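Local coordinates for regulating synaptic membrane exocytosis protein 2 (Rattus norvegicus, PDB 2BWQ) that probably acts, through this C2 domain of a Rab3-interacting molecule, in regulating the synaptic vesicle exocytosis that releases neurotransmitter, at residues F2-D14 with A117-Q129. Sequence-based numbering, arbitrary orientation. Where two conformers were deposited one is given.
Sequences FLSGQLSIKLWFD and ALLDDEPHWYKLQ
L7 and I9 of strand 6-14 pair antiparallel with Y126 and H124 of the edge strand 123-127, each pair joined by two backbone bonds, and the strand axes approach to 4.4 Å, with 149° between their N-to-C directions. L128 N to G5 O extends the pairing at one end; at the other, D121 N reaches L11 O at 2.9 Å after inverse gamma turns centred on L118 and L119. Waters supplement this direct bond: one accepts from L11 N and lies within hydrogen-bonding distance of L118 O and E122 O, another joins F13 N to L119 O.

On the outer face, the indole of W125 folds over S8, whose CB stands 3.6 Å from the centroid of the six-membered ring and 10° off its normal, a CH-pi contact. Q6 OE1 approaches W125 CB at 3.3 Å, its amide nearly perpendicular to the indole, and K28 of strand 19-28 makes a cation-pi contact with W125. Further along, the K10 chain passes over the D121 carbonyl, then bends at chi3 (87°) and chi4 into a salt bridge, NZ lying 2.8 Å from D121 OD1 on its syn side but somewhat out of the carboxylate plane. A methionine in place of K10 would probably leave the D121 carboxylate without its charge partner.

The face carrying L7, I9 and Y126 is largely apolar: I9 CD1 meets Y126 CD1 at 3.8 Å, and L11 CB meets L119 CD2 at 3.8 Å. A water bonded to Y126 OH donates to I9 O. L7, I9 and L11 also touch strand 88-95, in the facing sheet of the C2 beta-sandwich. Backbone bonds thus set the register, while the salt bridge and CH-pi contact fix side chains on one face and mainly apolar packing on the other ties the edge strand to the sandwich interior.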
ATOM      1  N   PHE A   2      -3.711 -19.527   8.636  1.00 23.18           N
ATOM      2  CA  PHE A   2      -4.301 -18.397   9.324  1.00 22.30           C
ATOM      3  C   PHE A   2      -4.639 -17.340   8.301  1.00 21.35           C
ATOM      4  O   PHE A   2      -3.922 -17.229   7.260  1.00 21.42           O
ATOM      5  CB  PHE A   2      -3.289 -17.844  10.345  1.00 22.62           C
ATOM      6  CG  PHE A   2      -3.020 -18.783  11.489  1.00 25.11           C
ATOM      7  CD1 PHE A   2      -4.038 -19.141  12.366  1.00 23.30           C
ATOM      8  CD2 PHE A   2      -1.733 -19.310  11.708  1.00 25.86           C
ATOM      9  CE1 PHE A   2      -3.795 -20.027  13.426  1.00 23.29           C
ATOM     10  CE2 PHE A   2      -1.488 -20.196  12.769  1.00 26.48           C
ATOM     11  CZ  PHE A   2      -2.522 -20.552  13.615  1.00 25.32           C
ATOM     12  N   LEU A   3      -5.679 -16.518   8.549  1.00 19.73           N
ATOM     13  CA  LEU A   3      -5.961 -15.348   7.688  1.00 21.47           C
ATOM     14  C   LEU A   3      -4.845 -14.296   7.881  1.00 20.03           C
ATOM     15  O   LEU A   3      -4.299 -14.108   8.988  1.00 20.20           O
ATOM     16  CB  LEU A   3      -7.334 -14.717   8.027  1.00 20.89           C
ATOM     17  CG  LEU A   3      -8.643 -15.500   7.789  1.00 23.52           C
ATOM     18  CD1 LEU A   3      -9.873 -14.613   8.115  1.00 28.59           C
ATOM     19  CD2 LEU A   3      -8.719 -15.941   6.360  1.00 25.95           C
ATOM     20  N   SER A   4      -4.501 -13.599   6.810  1.00 20.27           N
ATOM     21  CA  SER A   4      -3.456 -12.569   6.850  1.00 20.25           C
ATOM     22  C   SER A   4      -4.033 -11.158   6.778  1.00 19.07           C
ATOM     23  O   SER A   4      -3.345 -10.189   7.110  1.00 19.69           O
ATOM     24  CB  SER A   4      -2.441 -12.769   5.720  1.00 22.63           C
ATOM     25  OG  SER A   4      -1.667 -13.954   5.909  1.00 23.93           O
ATOM     26  N   GLY A   5      -5.280 -11.030   6.349  1.00 17.13           N
ATOM     27  CA  GLY A   5      -5.870  -9.690   6.270  1.00 17.11           C
ATOM     28  C   GLY A   5      -5.752  -9.098   4.878  1.00 16.27           C
ATOM     29  O   GLY A   5      -5.141  -9.641   3.930  1.00 16.35           O
ATOM     30  N   GLN A   6      -6.353  -7.925   4.796  1.00 14.17           N
ATOM     31  CA  GLN A   6      -6.487  -7.259   3.480  1.00 13.15           C
ATOM     32  C   GLN A   6      -6.288  -5.773   3.650  1.00 13.74           C
ATOM     33  O   GLN A   6      -6.589  -5.214   4.715  1.00 13.50           O
ATOM     34  CB  GLN A   6      -7.850  -7.519   2.872  1.00 15.17           C
ATOM     35  CG  GLN A   6      -8.187  -9.004   2.675  1.00 18.66           C
ATOM     36  CD  GLN A   6      -9.455  -9.238   1.925  1.00 23.12           C
ATOM     37  OE1 GLN A   6      -9.868  -8.439   1.076  1.00 26.34           O
ATOM     38  NE2 GLN A   6     -10.100 -10.382   2.212  1.00 24.46           N
ATOM     39  N   LEU A   7      -5.920  -5.125   2.544  0.50 12.64           N
ATOM     40  CA  LEU A   7      -5.652  -3.690   2.523  0.50 11.31           C
ATOM     41  C   LEU A   7      -6.489  -2.990   1.465  0.50 11.16           C
ATOM     42  O   LEU A   7      -6.520  -3.453   0.307  0.50 11.76           O
ATOM     43  CB  LEU A   7      -4.188  -3.454   2.171  0.50 12.36           C
ATOM     44  CG  LEU A   7      -3.757  -1.999   2.303  0.50 11.38           C
ATOM     45  CD1 LEU A   7      -3.904  -1.407   3.736  0.50 13.63           C
ATOM     46  CD2 LEU A   7      -2.316  -1.840   1.856  0.50 14.06           C
ATOM     47  N   SER A   8      -7.162  -1.900   1.827  1.00 10.80           N
ATOM     48  CA  SER A   8      -7.991  -1.137   0.901  1.00 11.54           C
ATOM     49  C   SER A   8      -7.198   0.000   0.348  1.00 11.99           C
ATOM     50  O   SER A   8      -6.677   0.833   1.075  1.00 13.16           O
ATOM     51  CB  SER A   8      -9.211  -0.641   1.630  1.00 13.15           C
ATOM     52  OG  SER A   8      -9.988   0.183   0.753  1.00 15.50           O
ATOM     53  N   ILE A   9      -7.062   0.004  -0.994  1.00 12.92           N
ATOM     54  CA  ILE A   9      -6.168   0.945  -1.713  1.00 13.70           C
ATOM     55  C   ILE A   9      -6.956   1.494  -2.895  1.00 12.72           C
ATOM     56  O   ILE A   9      -7.697   0.743  -3.554  1.00 12.43           O
ATOM     57  CB  ILE A   9      -4.973   0.137  -2.289  1.00 14.58           C
ATOM     58  CG1 ILE A   9      -4.154  -0.496  -1.163  1.00 16.16           C
ATOM     59  CG2 ILE A   9      -4.027   1.075  -3.077  1.00 14.42           C
ATOM     60  CD1 ILE A   9      -3.104  -1.522  -1.643  1.00 18.34           C
ATOM     61  N   LYS A  10      -6.820   2.788  -3.152  1.00 12.03           N
ATOM     62  CA  LYS A  10      -7.434   3.449  -4.313  1.00 12.20           C
ATOM     63  C   LYS A  10      -6.337   4.017  -5.172  1.00 12.36           C
ATOM     64  O   LYS A  10      -5.407   4.721  -4.670  1.00 14.95           O
ATOM     65  CB  LYS A  10      -8.364   4.566  -3.803  1.00 12.67           C
ATOM     66  CG  LYS A  10      -9.031   5.437  -4.904  1.00 14.36           C
ATOM     67  CD  LYS A  10     -10.086   6.326  -4.250  1.00 19.68           C
ATOM     68  CE  LYS A  10      -9.645   7.633  -3.691  1.00 26.54           C
ATOM     69  NZ  LYS A  10      -9.171   8.597  -4.686  1.00 17.15           N
ATOM     70  N   LEU A  11      -6.380   3.749  -6.473  1.00 11.00           N
ATOM     71  CA  LEU A  11      -5.329   4.184  -7.418  1.00 11.26           C
ATOM     72  C   LEU A  11      -5.930   5.033  -8.516  1.00 10.16           C
ATOM     73  O   LEU A  11      -6.984   4.677  -9.052  1.00 11.30           O
ATOM     74  CB  LEU A  11      -4.695   2.947  -8.057  1.00 12.12           C
ATOM     75  CG  LEU A  11      -4.067   1.915  -7.133  1.00 10.73           C
ATOM     76  CD1 LEU A  11      -3.568   0.713  -7.901  1.00 14.05           C
ATOM     77  CD2 LEU A  11      -2.861   2.536  -6.359  1.00 14.50           C
ATOM     78  N   TRP A  12      -5.191   6.052  -8.930  1.00 10.55           N
ATOM     79  CA  TRP A  12      -5.620   6.795 -10.085  1.00 11.59           C
ATOM     80  C   TRP A  12      -4.399   7.456 -10.726  1.00 11.42           C
ATOM     81  O   TRP A  12      -3.588   8.039 -10.018  1.00 11.92           O
ATOM     82  CB  TRP A  12      -6.638   7.866  -9.650  1.00 13.84           C
ATOM     83  CG  TRP A  12      -7.138   8.711 -10.794  1.00 15.13           C
ATOM     84  CD1 TRP A  12      -7.889   8.293 -11.903  1.00 16.70           C
ATOM     85  CD2 TRP A  12      -6.901  10.064 -10.920  1.00 16.18           C
ATOM     86  NE1 TRP A  12      -8.062   9.396 -12.730  1.00 17.89           N
ATOM     87  CE2 TRP A  12      -7.465  10.483 -12.160  1.00 15.93           C
ATOM     88  CE3 TRP A  12      -6.239  10.988 -10.132  1.00 17.22           C
ATOM     89  CZ2 TRP A  12      -7.381  11.808 -12.586  1.00 18.02           C
ATOM     90  CZ3 TRP A  12      -6.132  12.297 -10.566  1.00 19.46           C
ATOM     91  CH2 TRP A  12      -6.687  12.680 -11.773  1.00 19.18           C
ATOM     92  N   PHE A  13      -4.404   7.454 -12.037  1.00 11.47           N
ATOM     93  CA  PHE A  13      -3.363   8.170 -12.794  1.00 11.11           C
ATOM     94  C   PHE A  13      -3.927   9.417 -13.458  1.00 12.29           C
ATOM     95  O   PHE A  13      -4.936   9.326 -14.146  1.00 13.10           O
ATOM     96  CB  PHE A  13      -2.755   7.218 -13.817  1.00 12.23           C
ATOM     97  CG  PHE A  13      -1.731   7.883 -14.711  1.00 12.29           C
ATOM     98  CD1 PHE A  13      -0.555   8.428 -14.177  1.00 12.35           C
ATOM     99  CD2 PHE A  13      -1.936   7.979 -16.101  1.00 15.67           C
ATOM    100  CE1 PHE A  13       0.370   9.080 -14.960  1.00 14.49           C
ATOM    101  CE2 PHE A  13      -0.983   8.630 -16.918  1.00 17.31           C
ATOM    102  CZ  PHE A  13       0.174   9.146 -16.316  1.00 16.50           C
ATOM    103  N   ASP A  14      -3.290  10.545 -13.206  1.00 12.41           N
ATOM    104  CA  ASP A  14      -3.680  11.768 -13.822  1.00 13.53           C
ATOM    105  C   ASP A  14      -2.820  11.955 -15.098  1.00 14.33           C
ATOM    106  O   ASP A  14      -1.608  12.340 -14.997  1.00 14.71           O
ATOM    107  CB  ASP A  14      -3.451  12.904 -12.858  1.00 14.39           C
ATOM    108  CG  ASP A  14      -3.797  14.280 -13.454  1.00 17.53           C
ATOM    109  OD1 ASP A  14      -4.036  14.383 -14.669  1.00 17.50           O
ATOM    110  OD2 ASP A  14      -3.707  15.243 -12.724  1.00 27.23           O
ATOM    111  N   ALA A 117      -2.860  -2.395 -13.475  1.00 12.12           N
ATOM    112  CA  ALA A 117      -3.448  -1.942 -12.235  1.00 12.25           C
ATOM    113  C   ALA A 117      -4.860  -1.378 -12.457  1.00 10.36           C
ATOM    114  O   ALA A 117      -5.226  -0.890 -13.546  1.00 12.11           O
ATOM    115  CB  ALA A 117      -2.580  -0.806 -11.664  1.00 12.36           C
ATOM    116  N   LEU A 118      -5.644  -1.479 -11.415  1.00 12.22           N
ATOM    117  CA  LEU A 118      -6.995  -0.890 -11.368  1.00 12.15           C
ATOM    118  C   LEU A 118      -6.928   0.630 -11.148  1.00 11.80           C
ATOM    119  O   LEU A 118      -7.109   1.108 -10.031  1.00 12.88           O
ATOM    120  CB  LEU A 118      -7.818  -1.562 -10.234  1.00 12.81           C
ATOM    121  CG  LEU A 118      -8.170  -3.028 -10.492  1.00 14.11           C
ATOM    122  CD1 LEU A 118      -8.526  -3.733  -9.199  1.00 17.98           C
ATOM    123  CD2 LEU A 118      -9.318  -3.152 -11.426  1.00 18.73           C
ATOM    124  N   LEU A 119      -6.642   1.360 -12.205  1.00 10.61           N
ATOM    125  CA  LEU A 119      -6.498   2.819 -12.108  1.00 11.37           C
ATOM    126  C   LEU A 119      -7.829   3.516 -12.305  1.00 12.02           C
ATOM    127  O   LEU A 119      -7.930   4.422 -13.155  1.00 14.65           O
ATOM    128  CB  LEU A 119      -5.470   3.268 -13.162  1.00 13.16           C
ATOM    129  CG  LEU A 119      -4.097   2.613 -12.947  1.00 11.86           C
ATOM    130  CD1 LEU A 119      -3.134   3.054 -14.046  1.00 15.98           C
ATOM    131  CD2 LEU A 119      -3.500   2.978 -11.614  1.00 15.48           C
ATOM    132  N   ASP A 120      -8.815   3.111 -11.540  1.00 10.78           N
ATOM    133  CA  ASP A 120     -10.200   3.523 -11.741  1.00 11.06           C
ATOM    134  C   ASP A 120     -10.640   4.492 -10.663  1.00 11.29           C
ATOM    135  O   ASP A 120     -11.790   4.895 -10.666  1.00 11.62           O
ATOM    136  CB  ASP A 120     -11.083   2.281 -11.747  1.00 11.35           C
ATOM    137  CG  ASP A 120     -11.003   1.471 -10.447  1.00 11.20           C
ATOM    138  OD1 ASP A 120     -10.324   1.915  -9.482  1.00 11.72           O
ATOM    139  OD2 ASP A 120     -11.697   0.430 -10.346  1.00 14.87           O
ATOM    140  N   ASP A 121      -9.717   4.981  -9.833  1.00 11.13           N
ATOM    141  CA  ASP A 121     -10.066   5.904  -8.733  1.00 10.07           C
ATOM    142  C   ASP A 121     -11.107   5.364  -7.782  1.00 10.38           C
ATOM    143  O   ASP A 121     -11.818   6.205  -7.177  1.00 11.94           O
ATOM    144  CB  ASP A 121     -10.471   7.301  -9.267  1.00 11.36           C
ATOM    145  CG  ASP A 121     -10.338   8.339  -8.217  1.00 12.15           C
ATOM    146  OD1 ASP A 121      -9.376   8.308  -7.434  1.00 12.15           O
ATOM    147  OD2 ASP A 121     -11.228   9.225  -8.102  1.00 11.52           O
ATOM    148  N   GLU A 122     -11.246   4.052  -7.688  1.00 10.08           N
ATOM    149  CA  GLU A 122     -12.115   3.432  -6.706  1.00 10.36           C
ATOM    150  C   GLU A 122     -11.334   2.656  -5.667  1.00 11.70           C
ATOM    151  O   GLU A 122     -10.315   2.071  -6.006  1.00 11.83           O
ATOM    152  CB  GLU A 122     -13.085   2.441  -7.388  1.00 12.27           C
ATOM    153  CG  GLU A 122     -14.109   3.135  -8.332  1.00 15.40           C
ATOM    154  CD  GLU A 122     -15.262   3.870  -7.630  1.00 18.55           C
ATOM    155  OE1 GLU A 122     -15.268   3.966  -6.409  1.00 20.11           O
ATOM    156  OE2 GLU A 122     -16.219   4.325  -8.365  1.00 21.87           O
ATOM    157  N   PRO A 123     -11.798   2.515  -4.448  1.00 12.82           N
ATOM    158  CA  PRO A 123     -11.159   1.644  -3.492  1.00 12.60           C
ATOM    159  C   PRO A 123     -11.390   0.159  -3.842  1.00 11.87           C
ATOM    160  O   PRO A 123     -12.487  -0.211  -4.291  1.00 13.60           O
ATOM    161  CB  PRO A 123     -11.873   1.982  -2.150  1.00 14.99           C
ATOM    162  CG  PRO A 123     -13.197   2.474  -2.612  1.00 19.18           C
ATOM    163  CD  PRO A 123     -13.042   3.135  -3.942  1.00 14.94           C
ATOM    164  N   HIS A 124     -10.311  -0.615  -3.641  1.00 11.90           N
ATOM    165  CA  HIS A 124     -10.402  -2.053  -3.789  1.00 12.91           C
ATOM    166  C   HIS A 124      -9.628  -2.714  -2.665  1.00 13.47           C
ATOM    167  O   HIS A 124      -8.640  -2.169  -2.188  1.00 13.02           O
ATOM    168  CB  HIS A 124      -9.783  -2.445  -5.146  1.00 13.37           C
ATOM    169  CG  HIS A 124     -10.615  -2.020  -6.307  1.00 12.99           C
ATOM    170  ND1 HIS A 124     -10.328  -1.027  -7.216  1.00 14.70           N
ATOM    171  CD2 HIS A 124     -11.821  -2.507  -6.653  1.00 12.25           C
ATOM    172  CE1 HIS A 124     -11.329  -0.933  -8.091  1.00 10.56           C
ATOM    173  NE2 HIS A 124     -12.245  -1.802  -7.746  1.00 17.21           N
ATOM    174  N   TRP A 125     -10.071  -3.928  -2.317  1.00 13.75           N
ATOM    175  CA  TRP A 125      -9.376  -4.728  -1.299  1.00 12.51           C
ATOM    176  C   TRP A 125      -8.354  -5.654  -1.951  1.00 13.97           C
ATOM    177  O   TRP A 125      -8.616  -6.262  -3.018  1.00 14.85           O
ATOM    178  CB  TRP A 125     -10.393  -5.607  -0.543  1.00 13.29           C
ATOM    179  CG  TRP A 125     -11.265  -4.815   0.414  1.00 14.37           C
ATOM    180  CD1 TRP A 125     -12.589  -4.468   0.260  1.00 18.26           C
ATOM    181  CD2 TRP A 125     -10.862  -4.269   1.665  1.00 14.84           C
ATOM    182  NE1 TRP A 125     -13.027  -3.769   1.360  1.00 16.25           N
ATOM    183  CE2 TRP A 125     -11.975  -3.617   2.229  1.00 16.28           C
ATOM    184  CE3 TRP A 125      -9.668  -4.290   2.385  1.00 14.35           C
ATOM    185  CZ2 TRP A 125     -11.929  -3.001   3.503  1.00 15.98           C
ATOM    186  CZ3 TRP A 125      -9.623  -3.672   3.665  1.00 14.10           C
ATOM    187  CH2 TRP A 125     -10.724  -3.008   4.166  1.00 15.09           C
ATOM    188  N   TYR A 126      -7.176  -5.786  -1.336  1.00 12.45           N
ATOM    189  CA  TYR A 126      -6.107  -6.674  -1.774  1.00 12.98           C
ATOM    190  C   TYR A 126      -5.682  -7.581  -0.614  1.00 13.64           C
ATOM    191  O   TYR A 126      -5.419  -7.091   0.490  1.00 13.83           O
ATOM    192  CB  TYR A 126      -4.874  -5.837  -2.260  1.00 13.57           C
ATOM    193  CG  TYR A 126      -5.177  -4.949  -3.460  1.00 12.73           C
ATOM    194  CD1 TYR A 126      -5.758  -3.690  -3.300  1.00 12.97           C
ATOM    195  CD2 TYR A 126      -4.894  -5.403  -4.733  1.00 13.55           C
ATOM    196  CE1 TYR A 126      -6.051  -2.906  -4.401  1.00 12.23           C
ATOM    197  CE2 TYR A 126      -5.155  -4.585  -5.859  1.00 14.15           C
ATOM    198  CZ  TYR A 126      -5.730  -3.343  -5.663  1.00 12.02           C
ATOM    199  OH  TYR A 126      -5.988  -2.520  -6.757  1.00 13.52           O
ATOM    200  N   LYS A 127      -5.479  -8.851  -0.954  1.00 15.70           N
ATOM    201  CA  LYS A 127      -5.025  -9.799   0.076  1.00 17.19           C
ATOM    202  C   LYS A 127      -3.557  -9.607   0.334  1.00 16.92           C
ATOM    203  O   LYS A 127      -2.753  -9.538  -0.570  1.00 17.46           O
ATOM    204  CB  LYS A 127      -5.330 -11.218  -0.381  1.00 18.22           C
ATOM    205  CG  LYS A 127      -6.843 -11.518  -0.168  1.00 22.79           C
ATOM    206  CD  LYS A 127      -7.327 -12.880  -0.632  1.00 24.10           C
ATOM    207  CE  LYS A 127      -8.869 -12.889  -0.645  1.00 27.70           C
ATOM    208  NZ  LYS A 127      -9.443 -14.257  -0.937  1.00 33.26           N
ATOM    209  N   LEU A 128      -3.200  -9.506   1.613  1.00 17.04           N
ATOM    210  CA  LEU A 128      -1.768  -9.479   2.009  1.00 19.65           C
ATOM    211  C   LEU A 128      -1.142 -10.859   1.893  1.00 21.11           C
ATOM    212  O   LEU A 128      -1.779 -11.872   2.207  1.00 20.02           O
ATOM    213  CB  LEU A 128      -1.667  -9.038   3.462  1.00 19.85           C
ATOM    214  CG  LEU A 128      -1.954  -7.553   3.695  1.00 19.90           C
ATOM    215  CD1 LEU A 128      -2.344  -7.281   5.113  1.00 22.93           C
ATOM    216  CD2 LEU A 128      -0.768  -6.697   3.206  1.00 20.19           C
ATOM    217  N   GLN A 129       0.083 -10.912   1.392  1.00 22.48           N
ATOM    218  CA  GLN A 129       0.747 -12.206   1.076  1.00 24.87           C
ATOM    219  C   GLN A 129       1.998 -12.219   1.902  1.00 24.53           C
ATOM    220  O   GLN A 129       2.836 -11.354   1.699  1.00 20.85           O
ATOM    221  CB  GLN A 129       1.133 -12.339  -0.415  1.00 26.47           C
ATOM    222  CG  GLN A 129       0.007 -12.302  -1.449  1.00 32.36           C
ATOM    223  CD  GLN A 129      -0.717 -13.632  -1.563  1.00 38.49           C
ATOM    224  OE1 GLN A 129      -0.719 -14.247  -2.629  1.00 41.07           O
ATOM    225  NE2 GLN A 129      -1.329 -14.085  -0.462  1.00 39.95           N
ATOM    226  OXT GLN A 129       2.207 -13.112   2.769  1.00 28.89           O
TER
HETATM  227  O   HOH W   1      -4.627 -12.206   3.089  1.00 33.09           O
HETATM  228  O   HOH W   2      -6.986  -0.175  -6.055  1.00 11.95           O
HETATM  229  O   HOH W   3      -8.102   1.800  -7.550  1.00  9.14           O
HETATM  230  O   HOH W   4      -6.122   6.452 -14.182  1.00 16.01           O